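Long-range contacts in lipoprotein (Actinomyces odontolyticus, PDB 3UP9), which probably binds L-methionine as a membrane-attached lipoprotein of the NlpA family, its pocket here occupied by selenomethionine: residues 6-11 with 34-39; 23-28 with 226-231; 101-106 with 149-154; 106-111 with 166-171. One frame throughout, in Å; residues are numbered along the deposited sequence.

Contact 1 (6-11 with 34-39)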
loop_
_atom_site.group_PDB
_atom_site.type_symbol
_atom_site.label_atom_id
_atom_site.label_comp_id
_atom_site.label_asym_id
_atom_site.label_seq_id
_atom_site.Cartn_x
_atom_site.Cartn_y
_atom_site.Cartn_z
ATOM N N VAL A 6 -15.267 1.914 -27.701
ATOM C CA VAL A 6 -14.483 1.312 -26.600
ATOM C C VAL A 6 -13.667 2.487 -25.959
ATOM O O VAL A 6 -13.024 3.225 -26.673
ATOM C CB VAL A 6 -13.560 0.149 -27.130
ATOM C CG1 VAL A 6 -12.488 -0.257 -26.132
ATOM C CG2 VAL A 6 -14.368 -1.087 -27.529
ATOM N N VAL A 7 -13.735 2.706 -24.638
ATOM C CA VAL A 7 -12.950 3.785 -23.998
ATOM C C VAL A 7 -11.630 3.202 -23.432
ATOM O O VAL A 7 -11.626 2.147 -22.801
ATOM C CB VAL A 7 -13.753 4.515 -22.863
ATOM C CG1 VAL A 7 -12.857 5.469 -22.024
ATOM C CG2 VAL A 7 -14.939 5.261 -23.467
ATOM N N THR A 8 -10.506 3.895 -23.639
ATOM C CA THR A 8 -9.238 3.413 -23.133
ATOM C C THR A 8 -8.940 4.161 -21.901
ATOM O O THR A 8 -9.129 5.368 -21.905
ATOM C CB THR A 8 -8.085 3.647 -24.116
ATOM O OG1 THR A 8 -8.210 2.703 -25.162
ATOM C CG2 THR A 8 -6.755 3.424 -23.441
ATOM N N LEU A 9 -8.426 3.477 -20.874
ATOM C CA LEU A 9 -8.137 4.105 -19.582
ATOM C C LEU A 9 -6.679 3.952 -19.191
ATOM O O LEU A 9 -6.240 2.845 -19.034
ATOM C CB LEU A 9 -8.957 3.462 -18.470
ATOM C CG LEU A 9 -10.441 3.645 -18.335
ATOM C CD1 LEU A 9 -10.915 2.817 -17.138
ATOM C CD2 LEU A 9 -10.755 5.095 -18.078
ATOM N N THR A 10 -5.943 5.054 -18.992
ATOM C CA THR A 10 -4.577 4.971 -18.496
ATOM C C THR A 10 -4.662 4.890 -16.945
ATOM O O THR A 10 -5.195 5.803 -16.268
ATOM C CB THR A 10 -3.679 6.128 -19.090
ATOM O OG1 THR A 10 -3.893 6.233 -20.509
ATOM C CG2 THR A 10 -2.186 5.868 -18.865
ATOM N N VAL A 11 -4.209 3.765 -16.381
ATOM C CA VAL A 11 -4.260 3.547 -14.967
ATOM C C VAL A 11 -2.848 3.279 -14.429
ATOM O O VAL A 11 -2.171 2.345 -14.899
ATOM C CB VAL A 11 -5.137 2.329 -14.589
ATOM C CG1 VAL A 11 -5.287 2.278 -13.081
ATOM C CG2 VAL A 11 -6.500 2.383 -15.262
ATOM N N GLY A 34 -16.351 -3.550 -22.501
ATOM C CA GLY A 34 -16.178 -2.467 -23.470
ATOM C C GLY A 34 -15.115 -1.420 -23.114
ATOM O O GLY A 34 -15.170 -0.289 -23.603
ATOM N N ILE A 35 -14.152 -1.787 -22.261
ATOM C CA ILE A 35 -12.977 -0.927 -21.966
ATOM C C ILE A 35 -11.607 -1.597 -22.334
ATOM O O ILE A 35 -11.505 -2.798 -22.476
ATOM C CB ILE A 35 -12.942 -0.409 -20.493
ATOM C CG1 ILE A 35 -12.694 -1.552 -19.507
ATOM C CG2 ILE A 35 -14.217 0.403 -20.139
ATOM C CD1 ILE A 35 -12.729 -1.135 -18.057
ATOM N N LYS A 36 -10.584 -0.766 -22.507
ATOM C CA LYS A 36 -9.202 -1.192 -22.657
ATOM C C LYS A 36 -8.377 -0.531 -21.542
ATOM O O LYS A 36 -8.585 0.638 -21.209
ATOM C CB LYS A 36 -8.630 -0.796 -24.045
ATOM C CG LYS A 36 -9.180 -1.565 -25.237
ATOM C CD LYS A 36 -8.527 -1.151 -26.540
ATOM C CE LYS A 36 -9.085 -1.934 -27.753
ATOM N NZ LYS A 36 -8.433 -1.552 -29.049
ATOM N N LEU A 37 -7.464 -1.285 -20.937
ATOM C CA LEU A 37 -6.574 -0.698 -19.955
ATOM C C LEU A 37 -5.172 -0.435 -20.488
ATOM O O LEU A 37 -4.552 -1.281 -21.085
ATOM C CB LEU A 37 -6.510 -1.540 -18.684
ATOM C CG LEU A 37 -7.802 -1.832 -17.902
ATOM C CD1 LEU A 37 -7.417 -2.684 -16.699
ATOM C CD2 LEU A 37 -8.506 -0.540 -17.529
ATOM N N ASP A 38 -4.662 0.747 -20.204
ATOM C CA ASP A 38 -3.243 1.100 -20.446
ATOM C C ASP A 38 -2.574 1.180 -19.064
ATOM O O ASP A 38 -2.664 2.189 -18.421
ATOM C CB ASP A 38 -3.136 2.463 -21.151
ATOM C CG ASP A 38 -3.392 2.391 -22.652
ATOM O OD1 ASP A 38 -3.693 1.294 -23.140
ATOM O OD2 ASP A 38 -3.253 3.445 -23.354
ATOM N N ILE A 39 -1.919 0.094 -18.620
ATOM C CA ILE A 39 -1.361 0.034 -17.297
ATOM C C ILE A 39 -0.002 0.711 -17.333
ATOM O O ILE A 39 0.823 0.351 -18.142
ATOM C CB ILE A 39 -1.281 -1.417 -16.737
ATOM C CG1 ILE A 39 -2.676 -2.084 -16.772
ATOM C CG2 ILE A 39 -0.781 -1.419 -15.298
ATOM C CD1 ILE A 39 -2.686 -3.592 -16.885
#
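Strands 7-11 and 35-39 run parallel, their axes 4.6 Å apart at the closest and turned 25° against each other, and every backbone bond between them comes from alternate residues. Lys36 N donates to Val7 O, and Lys36 O takes Leu9 N at 2.9 Å and nearly in line with its carbonyl. Asp38 N and O likewise serve Leu9 O and Val11 N, but with donors tilted from the carbonyl planes; the bond from Val7 N to Gly34 O is weak. Gly34 ends the preceding helix in a Schellman motif, where its positive phi suits glycine. On one face Val7, Leu9, Val11, Ile35, Leu37 and Ile39 give a wholly apolar surface. There Leu37, with CG beside its backbone N (chi1 -58°) and an extended chi2, reaches across to lay CD2 at 4.1 Å from Leu9 CB and 4.2 Å from Val11 CG2. The other face is polar and reaches solvent. The Thr8 methyl CG2 points at the carboxylate of Asp38, 3.5 Å from OD2, while Thr8 OG1 rests 3.7 Å from Lys36 CB. Val6 CG1 meets the Lys36 chain at about a right angle, 3.7 Å from CG; the long aliphatic stem covers the valine and carries the ammonium off the sheet. Beta-branched valine, threonine and isoleucine favour the extended backbone needed here. With helix 15-28 between them, the two strands make a beta-alpha-beta crossover: that helix covers Val11 and Ile39, helix 213-223 covers Val7, Leu9 and Val11, and strand 59-64 pairs with the other edge of strand 7-13.

Contact 2 (23-28 with 226-231)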
loop_
_atom_site.group_PDB
_atom_site.type_symbol
_atom_site.label_atom_id
_atom_site.label_comp_id
_atom_site.label_asym_id
_atom_site.label_seq_id
_atom_site.Cartn_x
_atom_site.Cartn_y
_atom_site.Cartn_z
ATOM N N THR A 23 -3.829 -6.504 -14.861
ATOM C CA THR A 23 -3.429 -7.212 -16.059
ATOM C C THR A 23 -4.404 -8.421 -16.206
ATOM O O THR A 23 -4.914 -8.643 -17.305
ATOM C CB THR A 23 -1.940 -7.588 -16.024
ATOM O OG1 THR A 23 -1.158 -6.386 -15.973
ATOM C CG2 THR A 23 -1.507 -8.408 -17.264
ATOM N N TYR A 24 -4.728 -9.108 -15.099
ATOM C CA TYR A 24 -5.764 -10.125 -15.132
ATOM C C TYR A 24 -7.060 -9.539 -15.723
ATOM O O TYR A 24 -7.640 -10.088 -16.659
ATOM C CB TYR A 24 -6.005 -10.759 -13.750
ATOM C CG TYR A 24 -7.238 -11.599 -13.761
ATOM C CD1 TYR A 24 -7.235 -12.856 -14.318
ATOM C CD2 TYR A 24 -8.425 -11.092 -13.326
ATOM C CE1 TYR A 24 -8.387 -13.634 -14.338
ATOM C CE2 TYR A 24 -9.582 -11.821 -13.386
ATOM C CZ TYR A 24 -9.563 -13.093 -13.866
ATOM O OH TYR A 24 -10.748 -13.791 -13.926
ATOM N N ILE A 25 -7.469 -8.388 -15.213
ATOM C CA ILE A 25 -8.689 -7.732 -15.697
ATOM C C ILE A 25 -8.552 -7.397 -17.191
ATOM O O ILE A 25 -9.397 -7.694 -18.004
ATOM C CB ILE A 25 -9.026 -6.443 -14.909
ATOM C CG1 ILE A 25 -9.454 -6.789 -13.489
ATOM C CG2 ILE A 25 -10.084 -5.622 -15.635
ATOM C CD1 ILE A 25 -9.557 -5.615 -12.517
ATOM N N ASN A 26 -7.464 -6.767 -17.558
ATOM C CA ASN A 26 -7.284 -6.456 -18.952
ATOM C C ASN A 26 -7.375 -7.663 -19.888
ATOM O O ASN A 26 -7.953 -7.609 -20.960
ATOM C CB ASN A 26 -5.946 -5.729 -19.150
ATOM C CG ASN A 26 -5.950 -4.888 -20.395
ATOM O OD1 ASN A 26 -6.955 -4.228 -20.688
ATOM N ND2 ASN A 26 -4.847 -4.912 -21.137
ATOM N N ASP A 27 -6.763 -8.751 -19.498
ATOM C CA ASP A 27 -6.606 -9.860 -20.409
ATOM C C ASP A 27 -7.836 -10.738 -20.360
ATOM O O ASP A 27 -8.059 -11.505 -21.282
ATOM C CB ASP A 27 -5.400 -10.723 -20.020
ATOM C CG ASP A 27 -4.034 -10.009 -20.196
ATOM O OD1 ASP A 27 -3.911 -8.948 -20.850
ATOM O OD2 ASP A 27 -3.056 -10.591 -19.690
ATOM N N ASN A 28 -8.593 -10.683 -19.255
ATOM C CA ASN A 28 -9.709 -11.620 -19.086
ATOM C C ASN A 28 -11.113 -11.017 -19.126
ATOM O O ASN A 28 -12.046 -11.667 -19.637
ATOM C CB ASN A 28 -9.487 -12.466 -17.832
ATOM C CG ASN A 28 -8.349 -13.411 -18.003
ATOM O OD1 ASN A 28 -8.506 -14.458 -18.570
ATOM N ND2 ASN A 28 -7.197 -13.024 -17.579
ATOM N N ASP A 226 -16.264 -11.211 -8.548
ATOM C CA ASP A 226 -15.951 -12.530 -8.001
ATOM C C ASP A 226 -14.700 -13.071 -8.702
ATOM O O ASP A 226 -13.865 -13.727 -8.095
ATOM C CB ASP A 226 -17.137 -13.499 -8.183
ATOM C CG ASP A 226 -17.265 -14.511 -7.039
ATOM O OD1 ASP A 226 -16.452 -15.466 -6.951
ATOM O OD2 ASP A 226 -18.202 -14.343 -6.223
ATOM N N GLU A 227 -14.580 -12.779 -9.979
ATOM C CA GLU A 227 -13.391 -13.158 -10.787
ATOM C C GLU A 227 -12.088 -12.553 -10.253
ATOM O O GLU A 227 -11.077 -13.260 -10.035
ATOM C CB GLU A 227 -13.590 -12.801 -12.277
ATOM C CG GLU A 227 -14.671 -13.636 -12.980
ATOM C CD GLU A 227 -16.105 -13.091 -12.808
ATOM O OE1 GLU A 227 -16.376 -12.129 -12.063
ATOM O OE2 GLU A 227 -17.022 -13.661 -13.431
ATOM N N VAL A 228 -12.111 -11.259 -9.976
ATOM C CA VAL A 228 -10.945 -10.639 -9.342
ATOM C C VAL A 228 -10.644 -11.183 -7.933
ATOM O O VAL A 228 -9.484 -11.349 -7.598
ATOM C CB VAL A 228 -11.035 -9.096 -9.351
ATOM C CG1 VAL A 228 -10.065 -8.495 -8.343
ATOM C CG2 VAL A 228 -10.814 -8.606 -10.773
ATOM N N LYS A 229 -11.672 -11.476 -7.122
ATOM C CA LYS A 229 -11.433 -12.051 -5.786
ATOM C C LYS A 229 -10.715 -13.417 -5.901
ATOM O O LYS A 229 -9.736 -13.676 -5.174
ATOM C CB LYS A 229 -12.752 -12.201 -5.030
ATOM C CG LYS A 229 -12.631 -12.794 -3.664
ATOM C CD LYS A 229 -13.887 -12.548 -2.824
ATOM C CE LYS A 229 -13.679 -13.166 -1.454
ATOM N NZ LYS A 229 -14.762 -12.839 -0.516
ATOM N N GLN A 230 -11.191 -14.243 -6.831
ATOM C CA GLN A 230 -10.644 -15.568 -7.070
ATOM C C GLN A 230 -9.233 -15.452 -7.610
ATOM O O GLN A 230 -8.355 -16.145 -7.148
ATOM C CB GLN A 230 -11.557 -16.401 -8.009
ATOM C CG GLN A 230 -12.817 -16.791 -7.269
ATOM C CD GLN A 230 -13.775 -17.676 -8.045
ATOM O OE1 GLN A 230 -13.872 -17.644 -9.275
ATOM N NE2 GLN A 230 -14.527 -18.447 -7.297
ATOM N N TYR A 231 -8.996 -14.565 -8.556
ATOM C CA TYR A 231 -7.617 -14.293 -8.957
ATOM C C TYR A 231 -6.719 -13.936 -7.741
ATOM O O TYR A 231 -5.629 -14.482 -7.606
ATOM C CB TYR A 231 -7.532 -13.192 -10.031
ATOM C CG TYR A 231 -6.098 -12.816 -10.356
ATOM C CD1 TYR A 231 -5.346 -13.575 -11.278
ATOM C CD2 TYR A 231 -5.470 -11.713 -9.730
ATOM C CE1 TYR A 231 -4.023 -13.262 -11.563
ATOM C CE2 TYR A 231 -4.137 -11.395 -10.005
ATOM C CZ TYR A 231 -3.441 -12.170 -10.942
ATOM O OH TYR A 231 -2.169 -11.921 -11.197
#
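The backbone oxygen of Tyr24, whose ring packs on Tyr231, is gripped twice by Asn28: by the backbone N at 2.8 Å and by ND2 at 3.1 Å, which comes in the carbonyl plane onto a lone pair. One turn on, Asn28 CB also lies over one face of the Tyr24 ring, offset toward its rim. On the opposite face Tyr231 CB stands over the ring centre, and Tyr24 CB in turn stands 3.8 Å from the centroid of the Tyr231 ring, only 9° off its normal. Both tyrosines hold CG anti to the backbone N (chi1 169° in Tyr24) and slide past each other in opposite directions; the ring planes are almost parallel (18°) but displaced too far to stack well, leaving the work to paired CH-pi contacts. Rings this long suit segments 23-28 and 226-231, whose axes come no nearer than 10.7 Å. They lie on crossover helix 15-28 and C-terminal helix 226-235, which pack at the side of one lobe of the periplasmic-binding-protein fold. Cutting Tyr24 back to an alanine would probably leave Tyr231 CB without a ring beneath it and open a gap between the helices. Tyr24 OH lies 3.4 Å from Glu227 CB, whose carboxylate leads away. Deeper down, Ile25 CG1 presses on Val228 CG2 at 3.5 Å; these branched aliphatics suit the buried side, where Ile25 also meets Leu37, Leu222 and Leu223.

Contact 3 (101-106 with 149-154)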
loop_
_atom_site.group_PDB
_atom_site.type_symbol
_atom_site.label_atom_id
_atom_site.label_comp_id
_atom_site.label_asym_id
_atom_site.label_seq_id
_atom_site.Cartn_x
_atom_site.Cartn_y
_atom_site.Cartn_z
ATOM N N ASP A 101 12.124 -8.972 19.813
ATOM C CA ASP A 101 12.755 -8.945 21.145
ATOM C C ASP A 101 14.277 -8.934 21.143
ATOM O O ASP A 101 14.881 -8.720 22.174
ATOM C CB ASP A 101 12.315 -10.151 21.964
ATOM C CG ASP A 101 10.844 -10.088 22.378
ATOM O OD1 ASP A 101 10.180 -9.005 22.321
ATOM O OD2 ASP A 101 10.373 -11.162 22.797
ATOM N N GLU A 102 14.882 -9.184 19.987
ATOM C CA GLU A 102 16.303 -9.215 19.838
ATOM C C GLU A 102 16.849 -7.887 19.341
ATOM O O GLU A 102 18.008 -7.783 19.047
ATOM C CB GLU A 102 16.663 -10.390 18.937
ATOM C CG GLU A 102 16.237 -11.730 19.562
ATOM C CD GLU A 102 16.814 -11.956 20.966
ATOM O OE1 GLU A 102 18.043 -11.847 21.133
ATOM O OE2 GLU A 102 16.070 -12.283 21.913
ATOM N N LEU A 103 15.996 -6.875 19.261
ATOM C CA LEU A 103 16.397 -5.512 18.970
ATOM C C LEU A 103 17.544 -5.156 19.909
ATOM O O LEU A 103 17.365 -5.087 21.122
ATOM C CB LEU A 103 15.226 -4.521 19.141
ATOM C CG LEU A 103 15.455 -3.021 18.853
ATOM C CD1 LEU A 103 15.976 -2.751 17.421
ATOM C CD2 LEU A 103 14.176 -2.216 19.154
ATOM N N PRO A 104 18.751 -4.990 19.355
ATOM C CA PRO A 104 19.855 -4.639 20.225
ATOM C C PRO A 104 19.663 -3.259 20.850
ATOM O O PRO A 104 18.988 -2.416 20.284
ATOM C CB PRO A 104 21.087 -4.657 19.289
ATOM C CG PRO A 104 20.629 -5.343 18.024
ATOM C CD PRO A 104 19.153 -5.097 17.944
ATOM N N ASP A 105 20.225 -3.082 22.028
ATOM C CA ASP A 105 20.366 -1.787 22.654
ATOM C C ASP A 105 21.109 -0.796 21.728
ATOM O O ASP A 105 22.270 -1.037 21.382
ATOM C CB ASP A 105 21.193 -1.968 23.936
ATOM C CG ASP A 105 20.918 -0.895 24.938
ATOM O OD1 ASP A 105 20.595 0.251 24.521
ATOM O OD2 ASP A 105 20.974 -1.218 26.133
ATOM N N GLY A 106 20.441 0.298 21.346
ATOM C CA GLY A 106 20.934 1.218 20.298
ATOM C C GLY A 106 20.809 0.690 18.870
ATOM O O GLY A 106 21.465 1.173 17.954
ATOM N N LYS A 149 12.037 1.211 24.449
ATOM C CA LYS A 149 13.345 0.539 24.546
ATOM C C LYS A 149 14.346 1.479 23.864
ATOM O O LYS A 149 13.953 2.401 23.172
ATOM C CB LYS A 149 13.311 -0.843 23.853
ATOM C CG LYS A 149 12.260 -1.828 24.390
ATOM C CD LYS A 149 12.622 -2.403 25.784
ATOM C CE LYS A 149 11.530 -3.264 26.461
ATOM N NZ LYS A 149 11.482 -4.722 26.132
ATOM N N ASN A 150 15.635 1.284 24.063
ATOM C CA ASN A 150 16.629 2.163 23.459
ATOM C C ASN A 150 17.018 1.724 22.036
ATOM O O ASN A 150 17.794 0.788 21.843
ATOM C CB ASN A 150 17.878 2.255 24.337
ATOM C CG ASN A 150 18.884 3.252 23.783
ATOM O OD1 ASN A 150 19.938 2.871 23.289
ATOM N ND2 ASN A 150 18.535 4.536 23.817
ATOM N N PHE A 151 16.459 2.403 21.044
ATOM C CA PHE A 151 16.813 2.180 19.659
ATOM C C PHE A 151 16.612 3.515 18.899
ATOM O O PHE A 151 16.103 4.461 19.472
ATOM C CB PHE A 151 15.926 1.063 19.081
ATOM C CG PHE A 151 14.473 1.470 18.920
ATOM C CD1 PHE A 151 13.572 1.361 19.977
ATOM C CD2 PHE A 151 14.016 1.983 17.724
ATOM C CE1 PHE A 151 12.256 1.772 19.826
ATOM C CE2 PHE A 151 12.690 2.419 17.578
ATOM C CZ PHE A 151 11.824 2.322 18.627
ATOM N N ASP A 152 17.000 3.582 17.624
ATOM C CA ASP A 152 16.749 4.726 16.752
ATOM C C ASP A 152 15.942 4.327 15.530
ATOM O O ASP A 152 16.200 3.288 14.917
ATOM C CB ASP A 152 18.075 5.335 16.285
ATOM C CG ASP A 152 18.908 5.810 17.438
ATOM O OD1 ASP A 152 18.345 6.483 18.327
ATOM O OD2 ASP A 152 20.110 5.491 17.480
ATOM N N PHE A 153 14.972 5.160 15.169
ATOM C CA PHE A 153 14.342 5.041 13.873
ATOM C C PHE A 153 15.220 5.641 12.797
ATOM O O PHE A 153 15.929 6.615 13.025
ATOM C CB PHE A 153 13.009 5.760 13.843
ATOM C CG PHE A 153 11.932 5.099 14.652
ATOM C CD1 PHE A 153 11.313 3.971 14.185
ATOM C CD2 PHE A 153 11.503 5.657 15.857
ATOM C CE1 PHE A 153 10.309 3.372 14.923
ATOM C CE2 PHE A 153 10.480 5.079 16.584
ATOM C CZ PHE A 153 9.893 3.926 16.113
ATOM N N ARG A 154 15.190 5.058 11.620
ATOM C CA ARG A 154 15.837 5.699 10.469
ATOM C C ARG A 154 14.853 5.791 9.332
ATOM O O ARG A 154 14.405 4.769 8.801
ATOM C CB ARG A 154 17.069 4.926 10.014
ATOM C CG ARG A 154 18.115 4.796 11.074
ATOM C CD ARG A 154 18.803 6.102 11.340
ATOM N NE ARG A 154 20.068 5.706 11.915
ATOM C CZ ARG A 154 21.145 5.354 11.207
ATOM N NH1 ARG A 154 21.175 5.423 9.857
ATOM N NH2 ARG A 154 22.217 4.958 11.874
#
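Leu103 and Phe151 make the tight half of this contact, which fastens the loop before strand 107-112 to the residues leading into strand 151-156, an outermost strand of the five-stranded mixed sheet in one lobe of the binding protein. Leu103 CD2 sits 3.7 Å from both CB and CG of Phe151, the two side chains crossing at about a right angle. Phe151 places CG between its backbone N and carbonyl carbon (chi1 69°), which turns the ring down into the protein, where Leu130 and Val131 also meet it. Phe151 is buried and the leucine, partly exposed, packs against it while also touching Leu130 and Tyr170; large apolar groups suit the place. Toward Asp105, Gly106 and Asn150, all exposed, the contact is looser. Its one firm tie there is Gly106 N to Asn150 O at 2.7 Å, with the donor 39° out of the carbonyl plane and hence away from the lone pairs. Gly106 has positive phi, a conformation that favours glycine, and from here the chain passes into strand 107-112. Asp105 OD1 hangs at the surface 3.4 Å from Asn150 CB, both residues being polar and exposed as befits a loop edge. Back inside, the edge of the Phe151 ring drives at its neighbour but one: Phe151 CE2 stands over the centre of the Phe153 ring, 3.4 Å above its plane.

Contact 4 (106-111 with 166-171)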
loop_
_atom_site.group_PDB
_atom_site.type_symbol
_atom_site.label_atom_id
_atom_site.label_comp_id
_atom_site.label_asym_id
_atom_site.label_seq_id
_atom_site.Cartn_x
_atom_site.Cartn_y
_atom_site.Cartn_z
ATOM N N GLY A 106 20.441 0.298 21.346
ATOM C CA GLY A 106 20.934 1.218 20.298
ATOM C C GLY A 106 20.809 0.690 18.870
ATOM O O GLY A 106 21.465 1.173 17.954
ATOM N N GLY A 107 19.939 -0.289 18.682
ATOM C CA GLY A 107 19.673 -0.882 17.369
ATOM C C GLY A 107 18.846 0.062 16.515
ATOM O O GLY A 107 18.449 1.122 16.988
ATOM N N THR A 108 18.580 -0.320 15.273
ATOM C CA THR A 108 17.945 0.582 14.312
ATOM C C THR A 108 16.723 -0.047 13.625
ATOM O O THR A 108 16.714 -1.221 13.375
ATOM C CB THR A 108 18.946 0.980 13.231
ATOM O OG1 THR A 108 19.492 -0.206 12.672
ATOM C CG2 THR A 108 20.061 1.925 13.804
ATOM N N ILE A 109 15.683 0.751 13.356
ATOM C CA ILE A 109 14.484 0.291 12.659
ATOM C C ILE A 109 14.244 1.291 11.551
ATOM O O ILE A 109 14.047 2.457 11.812
ATOM C CB ILE A 109 13.228 0.184 13.554
ATOM C CG1 ILE A 109 13.461 -0.816 14.712
ATOM C CG2 ILE A 109 11.998 -0.223 12.722
ATOM C CD1 ILE A 109 12.258 -1.082 15.599
ATOM N N GLY A 110 14.339 0.811 10.315
ATOM C CA GLY A 110 13.915 1.564 9.145
ATOM C C GLY A 110 12.417 1.782 9.109
ATOM O O GLY A 110 11.636 0.859 9.359
ATOM N N ILE A 111 12.013 2.997 8.782
ATOM C CA ILE A 111 10.606 3.391 8.786
ATOM C C ILE A 111 10.388 4.343 7.600
ATOM O O ILE A 111 11.210 5.199 7.320
ATOM C CB ILE A 111 10.233 4.046 10.149
ATOM C CG1 ILE A 111 8.711 4.197 10.332
ATOM C CG2 ILE A 111 10.984 5.384 10.356
ATOM C CD1 ILE A 111 8.289 4.299 11.803
ATOM N N ASP A 166 19.680 -4.452 4.683
ATOM C CA ASP A 166 21.147 -4.677 4.729
ATOM C C ASP A 166 21.843 -3.820 5.826
ATOM O O ASP A 166 22.866 -4.207 6.343
ATOM C CB ASP A 166 21.820 -4.360 3.372
ATOM C CG ASP A 166 21.213 -5.123 2.209
ATOM O OD1 ASP A 166 20.518 -6.138 2.444
ATOM O OD2 ASP A 166 21.433 -4.700 1.050
ATOM N N ASP A 167 21.263 -2.683 6.194
ATOM C CA ASP A 167 21.888 -1.728 7.111
ATOM C C ASP A 167 21.358 -1.747 8.524
ATOM O O ASP A 167 22.096 -1.528 9.468
ATOM C CB ASP A 167 21.661 -0.331 6.539
ATOM C CG ASP A 167 22.130 -0.230 5.109
ATOM O OD1 ASP A 167 23.304 -0.606 4.875
ATOM O OD2 ASP A 167 21.322 0.186 4.254
ATOM N N PHE A 168 20.057 -1.964 8.653
ATOM C CA PHE A 168 19.356 -1.821 9.912
ATOM C C PHE A 168 18.897 -3.214 10.472
ATOM O O PHE A 168 18.710 -4.199 9.755
ATOM C CB PHE A 168 18.131 -0.881 9.721
ATOM C CG PHE A 168 18.448 0.481 9.108
ATOM C CD1 PHE A 168 19.585 1.198 9.479
ATOM C CD2 PHE A 168 17.570 1.072 8.212
ATOM C CE1 PHE A 168 19.862 2.457 8.922
ATOM C CE2 PHE A 168 17.826 2.323 7.655
ATOM C CZ PHE A 168 18.974 3.026 8.001
ATOM N N ASP A 169 18.658 -3.260 11.771
ATOM C CA ASP A 169 18.197 -4.477 12.448
ATOM C C ASP A 169 16.805 -4.951 11.946
ATOM O O ASP A 169 16.568 -6.146 11.802
ATOM C CB ASP A 169 18.211 -4.223 13.971
ATOM C CG ASP A 169 19.642 -4.075 14.549
ATOM O OD1 ASP A 169 20.355 -5.107 14.617
ATOM O OD2 ASP A 169 20.022 -2.956 14.970
ATOM N N TYR A 170 15.922 -3.998 11.662
ATOM C CA TYR A 170 14.560 -4.270 11.207
ATOM C C TYR A 170 14.158 -3.171 10.281
ATOM O O TYR A 170 14.754 -2.106 10.313
ATOM C CB TYR A 170 13.526 -4.284 12.375
ATOM C CG TYR A 170 13.897 -5.218 13.491
ATOM C CD1 TYR A 170 14.789 -4.820 14.469
ATOM C CD2 TYR A 170 13.435 -6.486 13.527
ATOM C CE1 TYR A 170 15.200 -5.684 15.455
ATOM C CE2 TYR A 170 13.823 -7.350 14.522
ATOM C CZ TYR A 170 14.714 -6.963 15.493
ATOM O OH TYR A 170 15.098 -7.825 16.531
ATOM N N ALA A 171 13.115 -3.402 9.490
ATOM C CA ALA A 171 12.451 -2.278 8.778
ATOM C C ALA A 171 10.961 -2.562 8.702
ATOM O O ALA A 171 10.595 -3.730 8.588
ATOM C CB ALA A 171 13.047 -2.093 7.385
#
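Thr108 and Asp169 trade hydrogen bonds between side chain and backbone. Thr108 N donates to Asp169 OD2 at 3.0 Å, on the lone pair facing away from the other carboxylate oxygen, and Asp169 N gives a longer bond of 3.3 Å to Thr108 OG1. The threonine can accept because chi1 of 54° swings OG1 between its own N and carbonyl carbon, facing Phe168 and Asp169. The second carboxylate oxygen, OD1, is taken by His97, so both oxygens of Asp169 have partners. Thr108 O receives a weak bond from Tyr170 N, whereas Gly110 N makes a sound one to Tyr170 O at 2.9 Å. Here strands 107-112 and 170-173 lie side by side and parallel in the five-stranded sheet, and the aspartate covers for a backbone partner just before regular pairing begins. Strand 107-112 gives its other edge to 151-156: Ile109 bonds there with Asp152 and Arg154. Gly110 suits its place for want of a side chain, since Phe168 CD2 lies 3.8 Å from its CA and Ala171 presses close too. The same phenylalanine sets CB 3.3 Å from Thr108 OG1 and leaves CD1 3.8 Å from Thr108 CB. A serine in place of Phe168 would probably strip this apolar cover from Thr108 and Gly110 and open a gap beside the strand. On the other face Ile109 CG1 meets Tyr170 CB at 4.2 Å, while the phenol OH of Tyr170 is bonded to Ser99 O.

In the fold
Contacts 1 and 2 belong to one lobe and contacts 3 and 4 to the other, their centres 37 to 48 Å apart on opposite sides of the chain's centre, as the two-lobed binding-protein fold would have it. Contact 1 is mainly backbone pairing; contact 2 has no hydrogen bond between its segments and rests on aromatic and aliphatic packing. They touch where Asn26 OD1 probably accepts from Leu37 N. Contacts 3 and 4 share Gly106 and one sheet, with Arg154 N probably bonded to Ile109 O. Contacts 1, 2 and 4 are partly buried. Contact 3 alone lies at the surface, joining one backbone bond to leucine-phenylalanine packing, whereas contact 4 mixes backbone pairing with side-chain acceptors.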